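Local coordinates for clavulanic acid biosynthesis oligopeptide binding protein 2 (Streptomyces clavuligerus, PDB 2WOL), which probably binds oligopeptides as an extracellular solute-binding protein, and belongs to the biosynthetic pathway of the beta-lactamase inhibitor clavulanic acid, at residues Gln130-Gly135 with Gly153-Asp158; Val321-Gln326 with Arg379-Ala384; Tyr53-Leu58 with Ile271-Arg276; Arg285-Ala288 with Leu292-His295. One frame throughout, in Å; residues are numbered along the deposited sequence.

Interaction 1. Residues Gln130-Gly135 with Gly153-Asp158; sequences QDVLPG and GPYRTD
Asp131 and Arg156 form a salt bridge that joins two surface loops through a single carboxylate oxygen. Arg156 NH2 donates to Asp131 OD2 over 2.7 Å, meeting that oxygen nearly along its C-O axis, while Arg156 NE makes a weak second bond to the same OD2 at 3.2 Å. The carboxylate lies at the edge of the guanidinium, the two planes 28° apart, and the groups come from opposite directions. Arg156 reaches across with its chain extended from CG to NE (chi2 -172°, chi3 180°), and so carries its charged end over to the carboxylate. The other oxygen, Asp131 OD1, takes a weak bond from a water 2.8 Å away, which in turn weakly accepts from Arg156 NE. Residues 130-135 leave helix 117-127 and residues 153-158 follow helix 140-144, so this contact closes the loops flanking the shorter helix, within a member of solute-binding protein family 5. Beside the ion pair the contact turns apolar. Val132 CG1 approaches Tyr155 CE2 obliquely at 4.0 Å, and Leu133 CD1 sits at the edge of the ring, 3.4 Å from Tyr155 OH. Tyrosine suits this place because its ring packs against both aliphatic side chains while its hydroxyl hydrogen-bonds to Asp200. Pro154 CG lies over the centre of one ring face, and Arg126 of helix 117-127 touches both Leu133 and Tyr155.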
# COMPACT_ATOMS: atom_id res chain seq x y z
N GLN A 130 -5.10 11.61 17.41
CA GLN A 130 -5.90 10.50 16.89
C GLN A 130 -7.37 10.53 17.34
O GLN A 130 -8.22 9.87 16.74
CB GLN A 130 -5.25 9.15 17.23
CG GLN A 130 -4.03 8.84 16.37
CD GLN A 130 -4.40 8.67 14.90
OE1 GLN A 130 -5.18 7.78 14.54
NE2 GLN A 130 -3.86 9.53 14.05
N ASP A 131 -7.65 11.33 18.37
CA ASP A 131 -9.02 11.57 18.81
C ASP A 131 -9.80 12.50 17.87
O ASP A 131 -11.04 12.46 17.82
CB ASP A 131 -9.04 12.13 20.24
CG ASP A 131 -8.21 13.40 20.40
OD1 ASP A 131 -7.20 13.57 19.69
OD2 ASP A 131 -8.55 14.23 21.27
N VAL A 132 -9.08 13.33 17.12
CA VAL A 132 -9.71 14.30 16.22
C VAL A 132 -9.51 13.94 14.74
O VAL A 132 -10.42 14.14 13.93
CB VAL A 132 -9.18 15.74 16.51
CG1 VAL A 132 -9.77 16.75 15.52
CG2 VAL A 132 -9.53 16.15 17.93
N LEU A 133 -8.34 13.40 14.42
CA LEU A 133 -7.93 13.16 13.02
C LEU A 133 -7.60 11.69 12.69
O LEU A 133 -6.60 11.42 12.02
CB LEU A 133 -6.73 14.05 12.67
CG LEU A 133 -6.82 15.54 13.00
CD1 LEU A 133 -5.48 16.19 12.78
CD2 LEU A 133 -7.87 16.22 12.17
N PRO A 134 -8.46 10.74 13.12
CA PRO A 134 -8.14 9.35 12.81
C PRO A 134 -8.32 9.05 11.32
O PRO A 134 -9.05 9.77 10.63
CB PRO A 134 -9.18 8.57 13.62
CG PRO A 134 -10.35 9.50 13.68
CD PRO A 134 -9.73 10.85 13.86
N GLY A 135 -7.66 8.00 10.85
CA GLY A 135 -7.91 7.49 9.51
C GLY A 135 -6.68 7.29 8.65
O GLY A 135 -6.73 6.58 7.64
N GLY A 153 -0.81 15.97 20.92
CA GLY A 153 -1.28 16.59 19.69
C GLY A 153 -1.40 18.10 19.82
O GLY A 153 -1.40 18.64 20.93
N PRO A 154 -1.53 18.80 18.67
CA PRO A 154 -1.43 20.25 18.63
C PRO A 154 -2.68 21.02 19.08
O PRO A 154 -2.65 22.25 19.14
CB PRO A 154 -1.18 20.53 17.14
CG PRO A 154 -1.91 19.44 16.45
CD PRO A 154 -1.78 18.22 17.33
N TYR A 155 -3.76 20.30 19.39
CA TYR A 155 -4.99 20.93 19.87
C TYR A 155 -5.05 20.96 21.39
O TYR A 155 -5.70 21.83 21.98
CB TYR A 155 -6.23 20.24 19.29
CG TYR A 155 -6.14 20.04 17.79
CD1 TYR A 155 -5.92 21.12 16.94
CD2 TYR A 155 -6.27 18.77 17.22
CE1 TYR A 155 -5.82 20.95 15.56
CE2 TYR A 155 -6.19 18.59 15.85
CZ TYR A 155 -5.96 19.68 15.03
OH TYR A 155 -5.87 19.50 13.67
N ARG A 156 -4.35 20.01 22.02
CA ARG A 156 -4.33 19.87 23.48
C ARG A 156 -3.16 20.60 24.14
O ARG A 156 -3.18 20.83 25.35
CB ARG A 156 -4.35 18.40 23.87
CG ARG A 156 -5.62 17.69 23.45
CD ARG A 156 -5.69 16.28 24.01
NE ARG A 156 -6.92 15.61 23.60
CZ ARG A 156 -8.08 15.71 24.25
NH1 ARG A 156 -8.17 16.45 25.35
NH2 ARG A 156 -9.15 15.06 23.80
N THR A 157 -2.15 20.94 23.35
CA THR A 157 -1.06 21.79 23.80
C THR A 157 -0.51 22.60 22.63
O THR A 157 -0.53 22.14 21.49
CB THR A 157 0.08 20.99 24.49
OG1 THR A 157 1.03 21.90 25.06
CG2 THR A 157 0.80 20.07 23.50
N ASP A 158 -0.03 23.81 22.92
CA ASP A 158 0.60 24.63 21.89
C ASP A 158 2.13 24.54 21.94
O ASP A 158 2.82 25.17 21.14
CB ASP A 158 0.11 26.09 21.92
CG ASP A 158 0.30 26.76 23.26
OD1 ASP A 158 1.22 26.37 24.02
OD2 ASP A 158 -0.47 27.70 23.56
O HOH W 1 -5.06 13.63 21.54

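Interaction 2. Residues Val321-Gln326 with Arg379-Ala384; sequences VRRAVQ and RAELAA
An antiparallel helix pair brings Ala324 of helix 319-327 against Glu381 and Leu382 of helix 375-384. The axes of the two segments approach to 7.8 Å with an angle of 168° between their directions, and the small methyl of Ala324 allows that closeness. Ala324 CB lies 3.8 Å from Glu381 CB and the same distance from Leu382 CG, so it rests between two consecutive residues of the facing helix. Leu382 also brings CD2 to this methyl, and beyond it touches Phe391 of strand 391-398. On the other flank Glu381 folds back at chi2 (-69°), swinging its carboxylate across the CB and CD methylenes of Arg323. There Glu381 OE1 comes 3.5 Å from Arg323 CB, and the carboxylate stands almost upright to the guanidinium plane, at 86°. Arg323 itself runs on, extended from CG to NE, to donate to Glu519 O and Tyr365 OH. Its charged end is therefore held elsewhere, and Arg323 NH1 stays 4.9 Å from Glu381 OE1, too far for a salt bridge. The opposite charges may still attract, but the direct contacts are van der Waals ones: the methyl of Ala324 against Leu382 and Glu381 CB, and the Arg323 methylenes against the Glu381 carboxylate.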
# COMPACT_ATOMS: atom_id res chain seq x y z
N VAL A 321 2.35 -28.91 12.53
CA VAL A 321 1.01 -28.65 12.01
C VAL A 321 1.09 -27.59 10.92
O VAL A 321 0.51 -27.75 9.84
CB VAL A 321 0.05 -28.21 13.14
CG1 VAL A 321 -1.19 -27.54 12.57
CG2 VAL A 321 -0.31 -29.39 14.02
N ARG A 322 1.86 -26.53 11.18
CA ARG A 322 1.94 -25.41 10.24
C ARG A 322 2.64 -25.82 8.95
O ARG A 322 2.22 -25.45 7.86
CB ARG A 322 2.61 -24.20 10.89
CG ARG A 322 1.91 -23.74 12.16
CD ARG A 322 2.34 -22.35 12.60
NE ARG A 322 3.76 -22.26 12.93
CZ ARG A 322 4.28 -22.43 14.15
NH1 ARG A 322 3.50 -22.73 15.18
NH2 ARG A 322 5.59 -22.30 14.32
N ARG A 323 3.71 -26.61 9.08
CA ARG A 323 4.43 -27.12 7.91
C ARG A 323 3.59 -28.10 7.11
O ARG A 323 3.66 -28.11 5.88
CB ARG A 323 5.78 -27.73 8.31
CG ARG A 323 6.76 -26.67 8.81
CD ARG A 323 8.08 -27.26 9.25
NE ARG A 323 8.98 -26.18 9.66
CZ ARG A 323 10.05 -26.34 10.43
NH1 ARG A 323 10.41 -27.55 10.87
NH2 ARG A 323 10.78 -25.29 10.76
N ALA A 324 2.80 -28.92 7.79
CA ALA A 324 1.88 -29.83 7.12
C ALA A 324 0.95 -29.05 6.19
O ALA A 324 0.75 -29.44 5.04
CB ALA A 324 1.07 -30.63 8.13
N VAL A 325 0.41 -27.95 6.69
CA VAL A 325 -0.47 -27.10 5.90
C VAL A 325 0.26 -26.53 4.67
O VAL A 325 -0.29 -26.53 3.57
CB VAL A 325 -1.07 -25.96 6.75
CG1 VAL A 325 -1.83 -24.96 5.88
CG2 VAL A 325 -1.99 -26.55 7.82
N GLN A 326 1.50 -26.08 4.86
CA GLN A 326 2.28 -25.54 3.74
C GLN A 326 2.49 -26.61 2.66
O GLN A 326 2.27 -26.34 1.48
CB GLN A 326 3.62 -24.99 4.22
CG GLN A 326 3.53 -23.97 5.37
CD GLN A 326 3.82 -22.53 4.95
OE1 GLN A 326 4.15 -22.24 3.80
NE2 GLN A 326 3.72 -21.63 5.92
N ARG A 379 2.01 -35.44 5.46
CA ARG A 379 1.65 -36.52 6.39
C ARG A 379 2.75 -36.79 7.40
O ARG A 379 2.47 -37.08 8.57
CB ARG A 379 1.27 -37.80 5.63
CG ARG A 379 -0.11 -37.72 4.99
CD ARG A 379 -0.46 -38.96 4.18
NE ARG A 379 -1.65 -38.71 3.37
CZ ARG A 379 -1.67 -38.72 2.04
NH1 ARG A 379 -0.57 -38.99 1.34
NH2 ARG A 379 -2.81 -38.48 1.40
N ALA A 380 4.00 -36.68 6.97
CA ALA A 380 5.13 -36.83 7.87
C ALA A 380 5.15 -35.72 8.92
O ALA A 380 5.43 -35.98 10.09
CB ALA A 380 6.44 -36.86 7.09
N GLU A 381 4.83 -34.49 8.50
CA GLU A 381 4.74 -33.36 9.42
C GLU A 381 3.60 -33.58 10.43
O GLU A 381 3.77 -33.33 11.63
CB GLU A 381 4.53 -32.04 8.67
CG GLU A 381 5.70 -31.61 7.78
CD GLU A 381 6.96 -31.19 8.53
OE1 GLU A 381 6.86 -30.79 9.72
OE2 GLU A 381 8.05 -31.25 7.92
N LEU A 382 2.46 -34.05 9.95
CA LEU A 382 1.33 -34.38 10.83
C LEU A 382 1.72 -35.41 11.89
O LEU A 382 1.39 -35.25 13.07
CB LEU A 382 0.11 -34.85 10.04
CG LEU A 382 -0.69 -33.75 9.33
CD1 LEU A 382 -1.76 -34.38 8.46
CD2 LEU A 382 -1.30 -32.77 10.33
N ALA A 383 2.44 -36.45 11.48
CA ALA A 383 2.98 -37.43 12.42
C ALA A 383 3.90 -36.79 13.46
O ALA A 383 3.83 -37.11 14.64
CB ALA A 383 3.70 -38.55 11.67
N ALA A 384 4.75 -35.86 13.01
CA ALA A 384 5.65 -35.14 13.92
C ALA A 384 4.88 -34.32 14.96
O ALA A 384 5.36 -34.12 16.08
CB ALA A 384 6.62 -34.27 13.15

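Interaction 3. Residues Tyr53-Leu58 with Ile271-Arg276; sequences YVWVWL and INLEGR
The indole of Trp55 has Glu274 over one face and residues of its own segment on the other. Glu274 CG makes a CH-pi contact, 3.8 Å from the centroid of the five-membered ring and 20° off its normal. Tyr53 CB and Val56 CG2 cover the opposite side near the rim. Leu273 CD2 meets Trp55 CE3 obliquely at 3.6 Å, and Leu273 CD1 reaches Leu58 CD2. With Trp55 CG between its backbone N and carbonyl carbon (chi1 66°), the indole turns against the 273-274 backbone, and Trp55 CB lies 3.4 Å from Leu273 O. One water accepts from Trp55 NE1 at 2.8 Å and donates to Glu274 OE2 at 2.7 Å. That carboxylate also forms a salt bridge with Arg276 and accepts from Ser40, so glutamate suits the place: its CG packs on the indole while its oxygens find polar partners. Gly275 N, at a positive phi that favours glycine, donates to Asn272 OD1 in a straight bond (170°), though from well above the amide carbonyl plane, an Asx motif. The contact packs the start of helix 54-63 onto the turn leaving edge strand 271-272, beside strand 34-39, whose Ser39 touches Trp55 and Glu274, with strand 550-551 against Leu58.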
# COMPACT_ATOMS: atom_id res chain seq x y z
N TYR A 53 -6.42 5.24 1.70
CA TYR A 53 -6.66 4.64 0.39
C TYR A 53 -5.46 4.90 -0.50
O TYR A 53 -5.05 6.05 -0.67
CB TYR A 53 -7.89 5.24 -0.29
CG TYR A 53 -9.26 4.84 0.23
CD1 TYR A 53 -9.41 3.86 1.21
CD2 TYR A 53 -10.40 5.44 -0.29
CE1 TYR A 53 -10.69 3.50 1.67
CE2 TYR A 53 -11.67 5.09 0.15
CZ TYR A 53 -11.81 4.12 1.13
OH TYR A 53 -13.07 3.79 1.56
N VAL A 54 -4.92 3.84 -1.10
CA VAL A 54 -3.78 3.97 -2.01
C VAL A 54 -4.08 4.97 -3.14
O VAL A 54 -3.24 5.80 -3.46
CB VAL A 54 -3.32 2.61 -2.59
CG1 VAL A 54 -2.15 2.80 -3.55
CG2 VAL A 54 -2.93 1.66 -1.47
N TRP A 55 -5.29 4.89 -3.69
CA TRP A 55 -5.67 5.76 -4.80
C TRP A 55 -5.87 7.22 -4.39
O TRP A 55 -5.76 8.12 -5.22
CB TRP A 55 -6.87 5.21 -5.57
CG TRP A 55 -8.18 5.15 -4.82
CD1 TRP A 55 -8.66 4.09 -4.10
CD2 TRP A 55 -9.19 6.16 -4.77
NE1 TRP A 55 -9.90 4.40 -3.58
CE2 TRP A 55 -10.25 5.66 -3.99
CE3 TRP A 55 -9.30 7.45 -5.32
CZ2 TRP A 55 -11.41 6.40 -3.73
CZ3 TRP A 55 -10.46 8.19 -5.06
CH2 TRP A 55 -11.50 7.66 -4.28
N VAL A 56 -6.16 7.45 -3.11
CA VAL A 56 -6.23 8.82 -2.60
C VAL A 56 -4.81 9.35 -2.33
O VAL A 56 -4.54 10.53 -2.56
CB VAL A 56 -7.15 8.95 -1.37
CG1 VAL A 56 -7.20 10.41 -0.89
CG2 VAL A 56 -8.57 8.48 -1.72
N TRP A 57 -3.91 8.48 -1.87
CA TRP A 57 -2.49 8.87 -1.79
C TRP A 57 -2.00 9.29 -3.17
O TRP A 57 -1.27 10.27 -3.32
CB TRP A 57 -1.62 7.73 -1.26
CG TRP A 57 -1.96 7.27 0.12
CD1 TRP A 57 -2.68 7.95 1.06
CD2 TRP A 57 -1.60 6.02 0.73
NE1 TRP A 57 -2.79 7.21 2.21
CE2 TRP A 57 -2.13 6.02 2.04
CE3 TRP A 57 -0.87 4.90 0.29
CZ2 TRP A 57 -1.97 4.94 2.92
CZ3 TRP A 57 -0.70 3.82 1.18
CH2 TRP A 57 -1.25 3.86 2.47
N LEU A 58 -2.42 8.54 -4.19
CA LEU A 58 -2.09 8.83 -5.57
C LEU A 58 -2.66 10.18 -6.01
O LEU A 58 -1.97 10.99 -6.63
CB LEU A 58 -2.62 7.70 -6.45
CG LEU A 58 -2.29 7.65 -7.94
CD1 LEU A 58 -0.82 7.29 -8.14
CD2 LEU A 58 -3.20 6.64 -8.60
N ILE A 271 -9.65 7.57 -17.45
CA ILE A 271 -8.89 6.66 -16.60
C ILE A 271 -9.69 6.35 -15.33
O ILE A 271 -10.37 7.22 -14.80
CB ILE A 271 -7.52 7.29 -16.20
CG1 ILE A 271 -6.63 7.55 -17.42
CG2 ILE A 271 -6.79 6.44 -15.14
CD1 ILE A 271 -6.07 6.29 -18.10
N ASN A 272 -9.59 5.10 -14.88
CA ASN A 272 -10.12 4.71 -13.57
C ASN A 272 -9.12 5.10 -12.48
O ASN A 272 -8.05 4.48 -12.36
CB ASN A 272 -10.39 3.20 -13.57
CG ASN A 272 -10.83 2.67 -12.21
OD1 ASN A 272 -10.81 3.39 -11.21
ND2 ASN A 272 -11.22 1.41 -12.18
N LEU A 273 -9.46 6.11 -11.70
CA LEU A 273 -8.60 6.60 -10.62
C LEU A 273 -8.47 5.59 -9.48
O LEU A 273 -7.38 5.39 -8.94
CB LEU A 273 -9.11 7.93 -10.06
CG LEU A 273 -8.49 8.43 -8.75
CD1 LEU A 273 -7.00 8.72 -8.90
CD2 LEU A 273 -9.23 9.65 -8.23
N GLU A 274 -9.59 4.97 -9.12
CA GLU A 274 -9.61 4.02 -8.00
C GLU A 274 -8.63 2.88 -8.25
O GLU A 274 -7.96 2.41 -7.32
CB GLU A 274 -11.03 3.48 -7.80
CG GLU A 274 -11.19 2.72 -6.51
CD GLU A 274 -12.54 2.04 -6.41
OE1 GLU A 274 -13.23 1.91 -7.44
OE2 GLU A 274 -12.88 1.64 -5.28
N GLY A 275 -8.55 2.44 -9.50
CA GLY A 275 -7.50 1.54 -9.95
C GLY A 275 -7.55 0.11 -9.45
O GLY A 275 -6.52 -0.54 -9.34
N ARG A 276 -8.75 -0.39 -9.17
CA ARG A 276 -8.89 -1.79 -8.74
C ARG A 276 -8.80 -2.76 -9.92
O ARG A 276 -8.93 -3.97 -9.74
CB ARG A 276 -10.20 -2.01 -7.99
CG ARG A 276 -10.30 -1.38 -6.61
CD ARG A 276 -11.44 -2.04 -5.87
NE ARG A 276 -12.28 -1.11 -5.13
CZ ARG A 276 -13.60 -1.23 -4.98
NH1 ARG A 276 -14.25 -2.25 -5.54
NH2 ARG A 276 -14.28 -0.33 -4.28
O HOH W 2 -11.65 2.28 -2.91

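Interaction 4. Residues Arg285-Ala288 with Leu292-His295; sequences RATA and LRSH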
# COMPACT_ATOMS: atom_id res chain seq x y z
N ARG A 285 -13.16 -9.43 -22.09
CA ARG A 285 -13.38 -8.63 -23.28
C ARG A 285 -12.08 -8.00 -23.78
O ARG A 285 -11.75 -8.10 -24.96
CB ARG A 285 -14.44 -7.56 -23.00
CG ARG A 285 -14.81 -6.69 -24.17
CD ARG A 285 -15.66 -5.53 -23.70
NE ARG A 285 -15.85 -4.54 -24.75
CZ ARG A 285 -16.33 -3.32 -24.55
NH1 ARG A 285 -16.67 -2.91 -23.33
NH2 ARG A 285 -16.47 -2.49 -25.58
N ALA A 286 -11.35 -7.36 -22.87
CA ALA A 286 -10.13 -6.62 -23.22
C ALA A 286 -8.97 -7.53 -23.61
O ALA A 286 -8.22 -7.21 -24.54
CB ALA A 286 -9.72 -5.68 -22.10
N THR A 287 -8.81 -8.65 -22.91
CA THR A 287 -7.70 -9.57 -23.16
C THR A 287 -7.89 -10.42 -24.42
O THR A 287 -6.92 -10.98 -24.93
CB THR A 287 -7.44 -10.51 -21.97
OG1 THR A 287 -8.63 -11.23 -21.64
CG2 THR A 287 -6.95 -9.73 -20.75
N ALA A 288 -9.13 -10.52 -24.90
CA ALA A 288 -9.43 -11.33 -26.09
C ALA A 288 -9.42 -10.53 -27.39
O ALA A 288 -9.23 -11.10 -28.46
CB ALA A 288 -10.76 -12.05 -25.91
N LEU A 292 -8.26 -3.92 -28.06
CA LEU A 292 -8.37 -3.66 -26.62
C LEU A 292 -7.12 -4.06 -25.82
O LEU A 292 -6.74 -3.37 -24.87
CB LEU A 292 -9.63 -4.31 -26.04
CG LEU A 292 -10.98 -3.74 -26.50
CD1 LEU A 292 -12.12 -4.44 -25.77
CD2 LEU A 292 -11.08 -2.23 -26.31
N ARG A 293 -6.48 -5.16 -26.22
CA ARG A 293 -5.22 -5.60 -25.61
C ARG A 293 -4.15 -4.52 -25.67
O ARG A 293 -3.36 -4.36 -24.74
CB ARG A 293 -4.69 -6.85 -26.30
CG ARG A 293 -5.33 -8.15 -25.87
CD ARG A 293 -4.61 -9.34 -26.49
NE ARG A 293 -3.32 -9.58 -25.85
CZ ARG A 293 -3.16 -10.27 -24.73
NH1 ARG A 293 -4.21 -10.81 -24.11
NH2 ARG A 293 -1.94 -10.44 -24.22
N SER A 294 -4.14 -3.77 -26.77
CA SER A 294 -3.14 -2.73 -26.99
C SER A 294 -3.33 -1.53 -26.05
O SER A 294 -2.44 -0.69 -25.93
CB SER A 294 -3.14 -2.29 -28.46
OG SER A 294 -4.26 -1.48 -28.77
N HIS A 295 -4.49 -1.48 -25.40
CA HIS A 295 -4.83 -0.41 -24.45
C HIS A 295 -4.76 -0.88 -23.00
O HIS A 295 -5.23 -0.18 -22.10
CB HIS A 295 -6.25 0.12 -24.72
CG HIS A 295 -6.46 0.63 -26.11
ND1 HIS A 295 -5.81 1.74 -26.60
CD2 HIS A 295 -7.28 0.20 -27.10
CE1 HIS A 295 -6.20 1.97 -27.84
NE2 HIS A 295 -7.09 1.05 -28.17
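The hydrogen bond from Arg293 NH1 to Thr287 O ties the last part of helix 280-288 to the short, weakly bonded helical turn that follows it. It is 2.8 Å long and nearly straight (162°), and it uses a carbonyl lone pair while lying close to the guanidinium plane of Arg293. The bend at chi3 (74°) curls the arginine back over the preceding helix, so that Arg293 CD also lies 3.2 Å from Thr287 O and Arg293 CG packs near Ala286 O. An arginine fits because its methylenes can follow the backbone while its planar head still finds an acceptor; the head also makes a cation-pi contact with Trp17. Thr287 has its hydroxyl hydrogen-bonded to Gln283 O.

The van der Waals contacts centre on Leu292. Leu292 CB sits 3.6 Å from Ala286 O and makes an apolar contact with Ala286 CB at 4.2 Å, an approach made easy by alanine's lack of bulk. Its CD1 branch reaches Arg285, lying 3.9 Å from Arg285 CG and obliquely to the guanidinium, the arginine being extended from CG to NE. Ile265 of helix 257-265 touches both of these side chains, and Phe534 of strand 523-534 touches Leu292.

The two helical segments thus follow each other closely and pack side by side. A cationic N-H donor meets a carbonyl lone pair in plane, which probably strengthens this short bond, while the rest of the contact is van der Waals packing.

The four contacts occupy separate parts of the chain, and none touches another. Interactions 3 and 4 are close in sequence, since strand 271-272 leads on to helix 280-288; their centres lie 21 Å apart, with nearest atoms about 8 Å apart. Interaction 1 falls within the long chain excursion between the two segments of interaction 3, and the nearest atoms of these two are about 6 Å apart although their centres are 27 Å apart. Interaction 3 is the most central, about 11 Å from the centre of the chain, whereas interactions 1 and 4 lie on opposite sides of that centre. Interaction 2 is remote, its centre at least 41 Å from the others.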